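Local coordinates for protein AxyAgu115A (Amphibacillus xylanus NBRC 15112, PDB 6NPS) that probably acts as a family GH115 alpha-glucuronidase, hydrolysing glucuronic acid side groups from arabinoglucuronoxylan, at residues L352-E357 and D384-N389; F359-E364 and L390-T395; A244-P249 and E305-I310; G415-Y420 and D909-I914. The protein carries 3 engineered substitutions. All coordinates share one frame; numbering follows the deposited sequence.

Contact 1: residues L352-E357 and D384-N389; sequences LYKEVE and DDNHGN
Tyr353 OH has two partners: it donates to Asn386 OD1 at 2.6 Å and is also hydrogen-bonded to a glycerol. The exact length of the first bond is doubtful, because Asn386 OD1 is crowded by another atom of the model. The amide oxygen arrives at the edge of the phenol, near the ring plane, while the amide and ring planes stand 78° apart. On the other branch of the same amide, Asn386 ND2 rests 3.3 Å from Lys354 CE, so the asparagine is flanked by two consecutive residues. Its backbone is fixed as well. Asn386 N closes an Asx turn on Asp384 OD1 (3.0 Å), and Asn386 O accepts from Tyr420. A second Asx turn follows directly, in which Asp385 OD1 takes His387 N and Asn389 N from opposite faces of its carboxylate. One water supplements the direct contact, donating to Asp384 O at 2.7 Å and accepting only weakly from Lys354 N. Tyr353 itself stacks on His246. Residues 352-357 run from strand 348-351 into helix 356-361, and residues 384-389 follow strand 379-383, the adjacent parallel strand, with strand 405-410 beyond, whose His410 touches both Tyr353 and Asn386.

Contact 2: residues F359-E364 and L390-T395; sequences FFYGDE and LRTLPT
The ring of Tyr361 meets Thr392 at its edge, where Thr392 OG1 lies near the ring plane, and carries Phe360 on one face. Phe360 CD2 sits 3.5 Å above that face, displaced toward the rim, and the edge of the phenylalanine ring is turned toward Tyr361 CZ. With Tyr361 CG anti to the carbonyl carbon (chi1 -63°), the phenol is carried from the end of the helix toward residues 390-395, where the tyrosine and threonine side chains run past each other in opposite directions. Tyr361 OH stops 3.0 Å from Thr392 OG1, a distance suited to a hydrogen bond, although the bond is not settled, since a water also lies 2.9 Å from Tyr361 OH. That water donates to Leu393 O at 2.6 Å, so the phenol oxygen lies beside Thr392 and is bridged by water to Leu393. The threonine hydroxyl has a stronger partner of its own in Glu357, one helical turn before Tyr361, whose carboxylate also forms a salt bridge with Arg391. Loop and helix are thus joined at two levels. Beyond the tyrosine, Gly362 leaves the helix with positive phi (98°), and its carbonyl accepts from Arg874, while Leu393 shares backbone hydrogen bonds with Val872. The helix 356-361 comes after strand 348-351 and the 390-395 loop after the adjacent parallel strand 379-383. Both segments therefore lie in connections that follow neighbouring strands of the eight-stranded parallel (TIM) barrel, consistent with the family, with residues of the C-terminal GH115 region alongside.

Contact 3: residues A244-P249 and E305-I310; sequences ASHHEP and EADTKI
His247 and Asp307 meet through a ring face and a peptide nitrogen: Asp307 N lies 3.7 Å above the plane of the imidazole, over its centre. Glu248 CG occupies the opposite face, so the ring is sandwiched between its own neighbour in sequence and the other loop. Ala306 and Asp307 both have positive phi (57° and 52°), consistent with a chain that bends sharply beside the histidine.

A close carbon-oxygen approach is the second kind of contact. Asp307 OD1 comes obliquely to His246 CE1 at 3.1 Å, with carboxylate and imidazole planes 59° apart; its salt-bridge partner is Arg303. His246 NE2 is hydrogen-bonded to a glycerol.

Hydrogen bonds serve the loops internally. Glu248 OE1 accepts from Ser245 N at 3.0 Å and from Ser245 OG at 2.9 Å, reinforcing the type I turn from Ser245 to Glu248. In residues 305-310, Thr308 OG1 does the same for its own loop by donating to Glu305 O at 2.9 Å.

With no hydrogen bond joining the two segments, each loop is shaped by its own bonds and the contact is one of packing, in which the Asp307 carboxylate beside His246 is held by the salt bridge to Arg303.

Contact 4: residues G415-Y420 and D909-I914; sequences GGPVSY and DVINNI
Pro417 and Val418 pack on Val910 and Ile911 at a small apolar junction between the barrel region of the enzyme and its C-terminal region, on a helix that ends in a Schellman motif. Ile911 and Pro417 carry most of the contact. The proline ring reaches both helix residues: Pro417 CD lies 3.8 Å from Val910 CG1, and Pro417 CB lies 3.8 Å from Ile911 CG1. The peptide bond before Pro417 is cis, which gives the loop a sharp change of direction just where it comes up to the helix. Ile911 extends farther, its CD1 touching Val418 CG2 at 4.0 Å, and the two side chains cross at about a right angle. Ile911 CG1 stands anti to the carbonyl carbon (chi1 -60°), so the longer branch projects from the helix between proline and valine. No hydrogen bond links the segments, and Val418 N is buried without a polar partner.

Each side is shaped by bonds of its own. Gly415 N donates to Ser419 OG at 3.0 Å, closing the bend round Pro417. In the helix, Asn913, with positive phi, is the C-prime residue: Ile914 N returns to Asp909 O at 3.2 Å, while Asn913 N to Val910 O is a weak bond. His387 touches both Pro417 and Val910, filling in beside the junction. Residues 415-420 lie between strand 405-410 and helix 428-440, and the partner is the final turn of helix 904-912, from which the chain enters strand 915-923.

How the contacts relate
Contact 1 is the hub of the set, touching each of the other three, whereas contacts 2, 3 and 4 do not touch one another. Its centre is about 11 Å from that of contact 2, with which it shares helix 356-361. Toward contact 3, about 13 Å away centre to centre, Tyr353 CE2 comes within 3.3 Å of both Asp307 OD1 and His246 NE2; contacts 1 and 3 both border bound glycerol, which probably comes from the crystallisation liquor but may mark a pocket at this end of the barrel. Toward contact 4, also about 13 Å away, His387 NE2 bonds to Gly416 O at 2.8 Å, tying the loop after strand 379-383 to the one that meets the C-terminal region.

Contact 1: residues L352-E357 and D384-N389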
loop_
_atom_site.group_PDB
_atom_site.type_symbol
_atom_site.label_atom_id
_atom_site.label_comp_id
_atom_site.label_asym_id
_atom_site.label_seq_id
_atom_site.Cartn_x
_atom_site.Cartn_y
_atom_site.Cartn_z
ATOM N N LEU A 352 6.728 38.574 18.564
ATOM C CA LEU A 352 7.174 37.326 19.188
ATOM C C LEU A 352 6.793 36.131 18.307
ATOM O O LEU A 352 6.100 35.214 18.728
ATOM C CB LEU A 352 6.589 37.192 20.586
ATOM C CG LEU A 352 6.816 38.437 21.420
ATOM C CD1 LEU A 352 6.313 38.218 22.830
ATOM C CD2 LEU A 352 8.285 38.851 21.411
ATOM N N TYR A 353 7.258 36.172 17.051
ATOM C CA TYR A 353 6.855 35.209 16.021
ATOM C C TYR A 353 7.812 34.023 15.990
ATOM O O TYR A 353 9.029 34.212 15.927
ATOM C CB TYR A 353 6.804 35.867 14.630
ATOM C CG TYR A 353 6.311 34.963 13.494
ATOM C CD1 TYR A 353 5.002 34.444 13.495
ATOM C CD2 TYR A 353 7.150 34.612 12.437
ATOM C CE1 TYR A 353 4.553 33.621 12.475
ATOM C CE2 TYR A 353 6.716 33.797 11.395
ATOM C CZ TYR A 353 5.404 33.293 11.421
ATOM O OH TYR A 353 4.938 32.465 10.411
ATOM N N LYS A 354 7.237 32.801 16.004
ATOM C CA LYS A 354 7.936 31.513 15.969
ATOM C C LYS A 354 9.055 31.434 17.001
ATOM O O LYS A 354 8.799 31.514 18.209
ATOM C CB LYS A 354 8.495 31.231 14.569
ATOM C CG LYS A 354 7.489 30.582 13.621
ATOM C CD LYS A 354 7.880 30.847 12.183
ATOM C CE LYS A 354 7.290 29.821 11.240
ATOM N NZ LYS A 354 8.105 28.573 11.251
ATOM N N GLU A 355 10.308 31.301 16.533
ATOM C CA GLU A 355 11.426 31.118 17.445
ATOM C C GLU A 355 11.640 32.307 18.373
ATOM O O GLU A 355 12.380 32.177 19.354
ATOM C CB GLU A 355 12.712 30.835 16.639
ATOM C CG GLU A 355 13.392 32.086 16.058
ATOM C CD GLU A 355 12.836 32.490 14.679
ATOM O OE1 GLU A 355 12.021 31.723 14.092
ATOM O OE2 GLU A 355 13.213 33.582 14.184
ATOM N N VAL A 356 11.022 33.461 18.093
ATOM C CA VAL A 356 11.279 34.653 18.904
ATOM C C VAL A 356 10.580 34.563 20.269
ATOM O O VAL A 356 11.094 35.094 21.269
ATOM C CB VAL A 356 10.865 35.939 18.148
ATOM C CG1 VAL A 356 11.295 37.185 18.951
ATOM C CG2 VAL A 356 11.458 35.972 16.728
ATOM N N GLU A 357 9.401 33.920 20.335
ATOM C CA GLU A 357 8.704 33.728 21.613
ATOM C C GLU A 357 9.597 33.102 22.685
ATOM O O GLU A 357 9.629 33.632 23.809
ATOM C CB GLU A 357 7.414 32.907 21.400
ATOM C CG GLU A 357 6.410 32.948 22.579
ATOM C CD GLU A 357 5.159 32.057 22.374
ATOM O OE1 GLU A 357 5.318 30.816 22.265
ATOM O OE2 GLU A 357 4.015 32.598 22.344
ATOM N N ASP A 384 -0.176 33.230 16.524
ATOM C CA ASP A 384 -0.672 31.857 16.559
ATOM C C ASP A 384 0.409 30.906 16.031
ATOM O O ASP A 384 1.543 31.300 15.745
ATOM C CB ASP A 384 -1.977 31.722 15.770
ATOM C CG ASP A 384 -1.776 31.760 14.237
ATOM O OD1 ASP A 384 -0.663 32.060 13.730
ATOM O OD2 ASP A 384 -2.781 31.472 13.518
ATOM N N ASP A 385 0.065 29.620 15.919
ATOM C CA ASP A 385 1.037 28.625 15.522
ATOM C C ASP A 385 1.075 28.430 14.004
ATOM O O ASP A 385 1.569 27.399 13.542
ATOM C CB ASP A 385 0.744 27.297 16.224
ATOM C CG ASP A 385 -0.614 26.690 15.825
ATOM O OD1 ASP A 385 -1.412 27.292 15.055
ATOM O OD2 ASP A 385 -0.893 25.566 16.292
ATOM N N ASN A 386 0.532 29.382 13.233
ATOM C CA ASN A 386 0.513 29.415 11.772
ATOM C C ASN A 386 -0.645 28.562 11.282
ATOM O O ASN A 386 -0.906 28.532 10.080
ATOM C CB ASN A 386 1.853 28.989 11.118
ATOM C CG ASN A 386 2.962 29.992 11.415
ATOM O OD1 ASN A 386 2.793 31.181 11.137
ATOM N ND2 ASN A 386 4.068 29.539 11.997
ATOM N N HIS A 387 -1.392 27.927 12.186
ATOM C CA HIS A 387 -2.520 27.095 11.807
ATOM C C HIS A 387 -3.792 27.498 12.516
ATOM O O HIS A 387 -4.769 26.752 12.476
ATOM C CB HIS A 387 -2.172 25.641 12.057
ATOM C CG HIS A 387 -1.118 25.176 11.108
ATOM N ND1 HIS A 387 -1.416 24.491 9.948
ATOM C CD2 HIS A 387 0.219 25.389 11.099
ATOM C CE1 HIS A 387 -0.302 24.267 9.281
ATOM N NE2 HIS A 387 0.710 24.812 9.951
ATOM N N GLY A 388 -3.804 28.664 13.157
ATOM C CA GLY A 388 -5.027 29.158 13.743
ATOM C C GLY A 388 -5.232 28.794 15.195
ATOM O O GLY A 388 -6.333 29.030 15.728
ATOM N N ASN A 389 -4.204 28.281 15.862
ATOM C CA ASN A 389 -4.234 27.980 17.289
ATOM C C ASN A 389 -3.303 28.962 17.983
ATOM O O ASN A 389 -2.122 29.038 17.633
ATOM C CB ASN A 389 -3.778 26.547 17.547
ATOM C CG ASN A 389 -4.517 25.563 16.678
ATOM O OD1 ASN A 389 -5.744 25.353 16.859
ATOM N ND2 ASN A 389 -3.799 24.948 15.722
HETATM O O HOH W 1 4.234 31.398 15.470
#

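Contact 2: residues F359-E364 and L390-T395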
loop_
_atom_site.group_PDB
_atom_site.type_symbol
_atom_site.label_atom_id
_atom_site.label_comp_id
_atom_site.label_asym_id
_atom_site.label_seq_id
_atom_site.Cartn_x
_atom_site.Cartn_y
_atom_site.Cartn_z
ATOM N N PHE A 359 12.684 33.624 22.758
ATOM C CA PHE A 359 13.660 34.681 23.024
ATOM C C PHE A 359 13.103 35.686 24.018
ATOM O O PHE A 359 13.859 36.272 24.805
ATOM C CB PHE A 359 14.060 35.387 21.724
ATOM C CG PHE A 359 14.712 34.481 20.692
ATOM C CD1 PHE A 359 15.233 33.242 21.043
ATOM C CD2 PHE A 359 14.820 34.892 19.369
ATOM C CE1 PHE A 359 15.838 32.425 20.093
ATOM C CE2 PHE A 359 15.426 34.080 18.416
ATOM C CZ PHE A 359 15.931 32.844 18.779
ATOM N N PHE A 360 11.779 35.863 24.018
ATOM C CA PHE A 360 11.155 36.884 24.856
ATOM C C PHE A 360 11.209 36.489 26.331
ATOM O O PHE A 360 11.671 37.265 27.182
ATOM C CB PHE A 360 9.710 37.114 24.381
ATOM C CG PHE A 360 8.925 38.095 25.230
ATOM C CD1 PHE A 360 9.312 39.427 25.323
ATOM C CD2 PHE A 360 7.798 37.677 25.930
ATOM C CE1 PHE A 360 8.584 40.326 26.098
ATOM C CE2 PHE A 360 7.070 38.562 26.706
ATOM C CZ PHE A 360 7.457 39.887 26.793
ATOM N N TYR A 361 10.784 35.261 26.643
ATOM C CA TYR A 361 10.667 34.830 28.035
ATOM C C TYR A 361 12.024 34.450 28.639
ATOM O O TYR A 361 12.392 34.949 29.711
ATOM C CB TYR A 361 9.684 33.668 28.116
ATOM C CG TYR A 361 8.269 34.026 27.696
ATOM C CD1 TYR A 361 7.524 34.967 28.405
ATOM C CD2 TYR A 361 7.659 33.389 26.613
ATOM C CE1 TYR A 361 6.228 35.284 28.037
ATOM C CE2 TYR A 361 6.350 33.694 26.237
ATOM C CZ TYR A 361 5.642 34.644 26.957
ATOM O OH TYR A 361 4.350 34.945 26.571
ATOM N N GLY A 362 12.788 33.586 27.956
ATOM C CA GLY A 362 14.075 33.099 28.445
ATOM C C GLY A 362 13.999 31.737 29.114
ATOM O O GLY A 362 13.213 30.884 28.687
ATOM N N ASP A 363 14.833 31.528 30.087
ATOM C CA ASP A 363 14.878 30.292 30.812
ATOM C C ASP A 363 15.514 30.524 32.148
ATOM O O ASP A 363 15.932 31.622 32.466
ATOM C CB ASP A 363 15.565 29.176 30.032
ATOM C CG ASP A 363 17.078 29.330 29.948
ATOM O OD1 ASP A 363 17.648 28.583 29.151
ATOM O OD2 ASP A 363 17.703 30.165 30.640
ATOM N N GLU A 364 15.682 29.440 32.877
ATOM C CA GLU A 364 16.212 29.495 34.213
ATOM C C GLU A 364 17.576 30.165 34.253
ATOM O O GLU A 364 17.843 30.969 35.156
ATOM C CB GLU A 364 16.372 28.055 34.703
ATOM C CG GLU A 364 15.257 27.101 34.266
ATOM C CD GLU A 364 15.617 26.224 33.068
ATOM O OE1 GLU A 364 14.721 25.529 32.531
ATOM O OE2 GLU A 364 16.793 26.232 32.649
ATOM N N LEU A 390 -3.828 29.723 18.942
ATOM C CA LEU A 390 -2.952 30.621 19.689
ATOM C C LEU A 390 -1.820 29.839 20.339
ATOM O O LEU A 390 -1.896 28.621 20.527
ATOM C CB LEU A 390 -3.714 31.369 20.777
ATOM C CG LEU A 390 -5.004 32.063 20.323
ATOM C CD1 LEU A 390 -5.594 32.904 21.474
ATOM C CD2 LEU A 390 -4.811 32.930 19.069
ATOM N N ARG A 391 -0.772 30.576 20.697
ATOM C CA ARG A 391 0.324 30.075 21.509
ATOM C C ARG A 391 0.202 30.660 22.912
ATOM O O ARG A 391 -0.893 30.658 23.487
ATOM C CB ARG A 391 1.667 30.431 20.827
ATOM C CG ARG A 391 1.783 29.780 19.430
ATOM C CD ARG A 391 3.101 30.203 18.726
ATOM N NE ARG A 391 4.231 29.688 19.475
ATOM C CZ ARG A 391 5.502 29.977 19.221
ATOM N NH1 ARG A 391 5.817 30.808 18.228
ATOM N NH2 ARG A 391 6.458 29.446 19.972
ATOM N N THR A 392 1.292 31.142 23.493
ATOM C CA THR A 392 1.174 31.706 24.832
ATOM C C THR A 392 0.513 33.075 24.772
ATOM O O THR A 392 0.446 33.726 23.721
ATOM C CB THR A 392 2.518 31.830 25.522
ATOM O OG1 THR A 392 3.307 32.796 24.824
ATOM C CG2 THR A 392 3.208 30.478 25.545
ATOM N N LEU A 393 -0.000 33.495 25.921
ATOM C CA LEU A 393 -0.822 34.686 26.045
ATOM C C LEU A 393 -0.383 35.405 27.314
ATOM O O LEU A 393 0.257 34.803 28.187
ATOM C CB LEU A 393 -2.308 34.287 26.109
ATOM C CG LEU A 393 -2.914 33.662 24.830
ATOM C CD1 LEU A 393 -4.346 33.184 25.124
ATOM C CD2 LEU A 393 -2.890 34.633 23.597
ATOM N N PRO A 394 -0.735 36.681 27.466
ATOM C CA PRO A 394 -0.257 37.427 28.642
ATOM C C PRO A 394 -0.763 36.843 29.964
ATOM O O PRO A 394 -1.952 36.545 30.124
ATOM C CB PRO A 394 -0.804 38.839 28.408
ATOM C CG PRO A 394 -1.011 38.927 26.914
ATOM C CD PRO A 394 -1.479 37.547 26.535
ATOM N N THR A 395 0.161 36.652 30.908
ATOM C CA THR A 395 -0.203 36.445 32.299
ATOM C C THR A 395 -0.727 37.762 32.878
ATOM O O THR A 395 -0.581 38.844 32.290
ATOM C CB THR A 395 1.003 36.007 33.122
ATOM O OG1 THR A 395 1.973 37.071 33.139
ATOM C CG2 THR A 395 1.656 34.790 32.522
HETATM O O HOH W 2 2.631 33.966 28.684
#

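Contact 3: residues A244-P249 and E305-I310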
loop_
_atom_site.group_PDB
_atom_site.type_symbol
_atom_site.label_atom_id
_atom_site.label_comp_id
_atom_site.label_asym_id
_atom_site.label_seq_id
_atom_site.Cartn_x
_atom_site.Cartn_y
_atom_site.Cartn_z
ATOM N N ALA A 244 4.612 46.284 8.888
ATOM C CA ALA A 244 5.516 45.369 8.230
ATOM C C ALA A 244 5.619 44.110 9.058
ATOM O O ALA A 244 5.438 44.126 10.282
ATOM C CB ALA A 244 6.920 46.013 8.033
ATOM N N SER A 245 5.940 43.009 8.385
ATOM C CA SER A 245 5.975 41.741 9.069
ATOM C C SER A 245 7.165 41.683 10.021
ATOM O O SER A 245 8.030 42.569 10.067
ATOM C CB SER A 245 6.006 40.592 8.065
ATOM O OG SER A 245 7.314 40.438 7.520
ATOM N N HIS A 246 7.200 40.560 10.738
ATOM C CA HIS A 246 8.135 40.279 11.819
ATOM C C HIS A 246 9.595 40.422 11.419
ATOM O O HIS A 246 10.436 40.646 12.295
ATOM C CB HIS A 246 7.877 38.853 12.319
ATOM C CG HIS A 246 7.431 37.913 11.240
ATOM N ND1 HIS A 246 8.323 37.208 10.458
ATOM C CD2 HIS A 246 6.191 37.568 10.804
ATOM C CE1 HIS A 246 7.656 36.466 9.591
ATOM N NE2 HIS A 246 6.360 36.657 9.786
ATOM N N HIS A 247 9.892 40.271 10.144
ATOM C CA HIS A 247 11.244 40.392 9.652
ATOM C C HIS A 247 11.509 41.592 8.792
ATOM O O HIS A 247 12.367 41.544 7.979
ATOM C CB HIS A 247 11.700 39.146 8.927
ATOM C CG HIS A 247 10.931 38.825 7.698
ATOM N ND1 HIS A 247 11.423 39.051 6.439
ATOM C CD2 HIS A 247 9.744 38.219 7.527
ATOM C CE1 HIS A 247 10.551 38.644 5.543
ATOM N NE2 HIS A 247 9.523 38.126 6.180
ATOM N N GLU A 248 10.739 42.649 8.936
ATOM C CA GLU A 248 10.919 43.855 8.132
ATOM C C GLU A 248 11.002 45.082 9.034
ATOM O O GLU A 248 10.139 45.962 8.968
ATOM C CB GLU A 248 9.792 43.984 7.106
ATOM C CG GLU A 248 9.761 42.800 6.062
ATOM C CD GLU A 248 8.482 42.809 5.213
ATOM O OE1 GLU A 248 7.373 42.738 5.788
ATOM O OE2 GLU A 248 8.575 42.902 3.970
ATOM N N PRO A 249 12.055 45.200 9.849
ATOM C CA PRO A 249 12.152 46.335 10.774
ATOM C C PRO A 249 12.521 47.668 10.120
ATOM O O PRO A 249 13.111 47.744 9.037
ATOM C CB PRO A 249 13.252 45.906 11.747
ATOM C CG PRO A 249 14.101 44.904 10.959
ATOM C CD PRO A 249 13.131 44.196 10.081
ATOM N N GLU A 305 16.172 36.870 6.569
ATOM C CA GLU A 305 15.481 37.270 5.350
ATOM C C GLU A 305 14.606 36.145 4.812
ATOM O O GLU A 305 14.990 34.967 4.835
ATOM C CB GLU A 305 16.489 37.694 4.289
ATOM C CG GLU A 305 17.139 39.020 4.582
ATOM C CD GLU A 305 18.079 39.439 3.482
ATOM O OE1 GLU A 305 18.785 38.559 2.935
ATOM O OE2 GLU A 305 18.095 40.640 3.152
ATOM N N ALA A 306 13.429 36.528 4.309
ATOM C CA ALA A 306 12.437 35.593 3.782
ATOM C C ALA A 306 12.048 34.554 4.834
ATOM O O ALA A 306 12.138 33.342 4.607
ATOM C CB ALA A 306 12.936 34.924 2.496
ATOM N N ASP A 307 11.613 35.047 5.999
ATOM C CA ASP A 307 11.068 34.222 7.087
ATOM C C ASP A 307 12.010 33.068 7.447
ATOM O O ASP A 307 11.653 31.888 7.388
ATOM C CB ASP A 307 9.664 33.705 6.733
ATOM C CG ASP A 307 8.935 33.088 7.936
ATOM O OD1 ASP A 307 8.952 33.700 9.023
ATOM O OD2 ASP A 307 8.335 31.995 7.798
ATOM N N THR A 308 13.239 33.431 7.814
ATOM C CA THR A 308 14.215 32.499 8.360
ATOM C C THR A 308 14.607 32.949 9.767
ATOM O O THR A 308 14.191 34.008 10.249
ATOM C CB THR A 308 15.468 32.373 7.450
ATOM O OG1 THR A 308 16.052 33.662 7.211
ATOM C CG2 THR A 308 15.123 31.711 6.100
ATOM N N LYS A 309 15.398 32.113 10.436
ATOM C CA LYS A 309 16.051 32.501 11.681
ATOM C C LYS A 309 17.227 33.434 11.394
ATOM O O LYS A 309 17.954 33.246 10.414
ATOM C CB LYS A 309 16.544 31.261 12.427
ATOM C CG LYS A 309 15.624 30.051 12.291
ATOM C CD LYS A 309 15.491 29.304 13.617
ATOM C CE LYS A 309 16.862 29.055 14.250
ATOM N NZ LYS A 309 16.894 27.909 15.214
ATOM N N ILE A 310 17.410 34.440 12.258
ATOM C CA ILE A 310 18.533 35.369 12.100
ATOM C C ILE A 310 19.865 34.661 12.329
ATOM O O ILE A 310 20.860 34.970 11.661
ATOM C CB ILE A 310 18.378 36.601 13.027
ATOM C CG1 ILE A 310 19.312 37.724 12.575
ATOM C CG2 ILE A 310 18.637 36.271 14.502
ATOM C CD1 ILE A 310 18.711 38.548 11.510
#

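Contact 4: residues G415-Y420 and D909-I914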
loop_
_atom_site.group_PDB
_atom_site.type_symbol
_atom_site.label_atom_id
_atom_site.label_comp_id
_atom_site.label_asym_id
_atom_site.label_seq_id
_atom_site.Cartn_x
_atom_site.Cartn_y
_atom_site.Cartn_z
ATOM N N GLY A 415 4.014 27.000 4.530
ATOM C CA GLY A 415 4.990 26.442 5.455
ATOM C C GLY A 415 4.514 25.087 5.934
ATOM O O GLY A 415 3.570 24.530 5.380
ATOM N N GLY A 416 5.172 24.562 6.969
ATOM C CA GLY A 416 4.830 23.235 7.470
ATOM C C GLY A 416 3.701 23.200 8.502
ATOM O O GLY A 416 3.342 24.230 9.079
ATOM N N PRO A 417 3.124 21.996 8.774
ATOM C CA PRO A 417 3.446 20.720 8.086
ATOM C C PRO A 417 2.970 20.661 6.633
ATOM O O PRO A 417 3.575 19.946 5.851
ATOM C CB PRO A 417 2.696 19.651 8.930
ATOM C CG PRO A 417 2.478 20.274 10.245
ATOM C CD PRO A 417 2.278 21.760 9.966
ATOM N N VAL A 418 1.869 21.334 6.301
ATOM C CA VAL A 418 1.305 21.404 4.947
ATOM C C VAL A 418 0.759 22.826 4.768
ATOM O O VAL A 418 -0.025 23.303 5.603
ATOM C CB VAL A 418 0.139 20.400 4.693
ATOM C CG1 VAL A 418 -0.266 20.383 3.166
ATOM C CG2 VAL A 418 0.463 18.970 5.220
ATOM N N SER A 419 1.089 23.454 3.652
ATOM C CA SER A 419 0.593 24.792 3.377
ATOM C C SER A 419 -0.908 24.747 3.123
ATOM O O SER A 419 -1.478 23.705 2.794
ATOM C CB SER A 419 1.303 25.404 2.165
ATOM O OG SER A 419 2.717 25.376 2.335
ATOM N N TYR A 420 -1.557 25.896 3.308
ATOM C CA TYR A 420 -2.947 26.045 2.906
ATOM C C TYR A 420 -3.109 27.446 2.343
ATOM O O TYR A 420 -2.964 28.468 3.053
ATOM C CB TYR A 420 -3.923 25.758 4.053
ATOM C CG TYR A 420 -3.720 26.539 5.320
ATOM C CD1 TYR A 420 -2.699 26.220 6.222
ATOM C CD2 TYR A 420 -4.608 27.552 5.649
ATOM C CE1 TYR A 420 -2.532 26.953 7.381
ATOM C CE2 TYR A 420 -4.455 28.294 6.797
ATOM C CZ TYR A 420 -3.431 27.985 7.663
ATOM O OH TYR A 420 -3.317 28.737 8.804
ATOM N N ASP A 909 -1.154 16.601 15.058
ATOM C CA ASP A 909 -2.457 17.035 15.572
ATOM C C ASP A 909 -2.986 18.235 14.809
ATOM O O ASP A 909 -4.198 18.376 14.645
ATOM C CB ASP A 909 -2.340 17.380 17.069
ATOM C CG ASP A 909 -1.942 16.171 17.933
ATOM O OD1 ASP A 909 -1.945 15.030 17.429
ATOM O OD2 ASP A 909 -1.617 16.366 19.129
ATOM N N VAL A 910 -2.101 19.127 14.335
ATOM C CA VAL A 910 -2.605 20.332 13.680
ATOM C C VAL A 910 -3.232 19.990 12.311
ATOM O O VAL A 910 -4.259 20.559 11.918
ATOM C CB VAL A 910 -1.435 21.371 13.639
ATOM C CG1 VAL A 910 -0.528 21.199 12.438
ATOM C CG2 VAL A 910 -1.932 22.729 13.722
ATOM N N ILE A 911 -2.674 19.013 11.605
ATOM C CA ILE A 911 -3.229 18.549 10.325
ATOM C C ILE A 911 -4.514 17.731 10.534
ATOM O O ILE A 911 -5.458 17.823 9.739
ATOM C CB ILE A 911 -2.161 17.726 9.578
ATOM C CG1 ILE A 911 -0.929 18.626 9.327
ATOM C CG2 ILE A 911 -2.678 17.170 8.237
ATOM C CD1 ILE A 911 -1.287 19.965 8.712
ATOM N N ASN A 912 -4.579 16.929 11.604
ATOM C CA ASN A 912 -5.825 16.228 11.939
ATOM C C ASN A 912 -6.871 17.125 12.581
ATOM O O ASN A 912 -8.010 16.674 12.774
ATOM C CB ASN A 912 -5.560 15.062 12.894
ATOM C CG ASN A 912 -4.782 13.950 12.245
ATOM O OD1 ASN A 912 -4.725 13.853 11.020
ATOM N ND2 ASN A 912 -4.131 13.137 13.058
ATOM N N ASN A 913 -6.497 18.336 12.964
ATOM C CA ASN A 913 -7.360 19.256 13.707
ATOM C C ASN A 913 -7.954 18.628 14.968
ATOM O O ASN A 913 -9.126 18.852 15.307
ATOM C CB ASN A 913 -8.491 19.801 12.841
ATOM C CG ASN A 913 -9.064 21.079 13.442
ATOM O OD1 ASN A 913 -8.322 21.841 14.104
ATOM N ND2 ASN A 913 -10.342 21.332 13.223
ATOM N N ILE A 914 -7.168 17.807 15.660
ATOM C CA ILE A 914 -7.679 17.132 16.844
ATOM C C ILE A 914 -6.482 16.615 17.600
ATOM O O ILE A 914 -5.448 16.303 17.009
ATOM C CB ILE A 914 -8.659 15.975 16.502
ATOM C CG1 ILE A 914 -9.537 15.668 17.723
ATOM C CG2 ILE A 914 -7.919 14.708 16.113
ATOM C CD1 ILE A 914 -10.587 16.764 17.988
#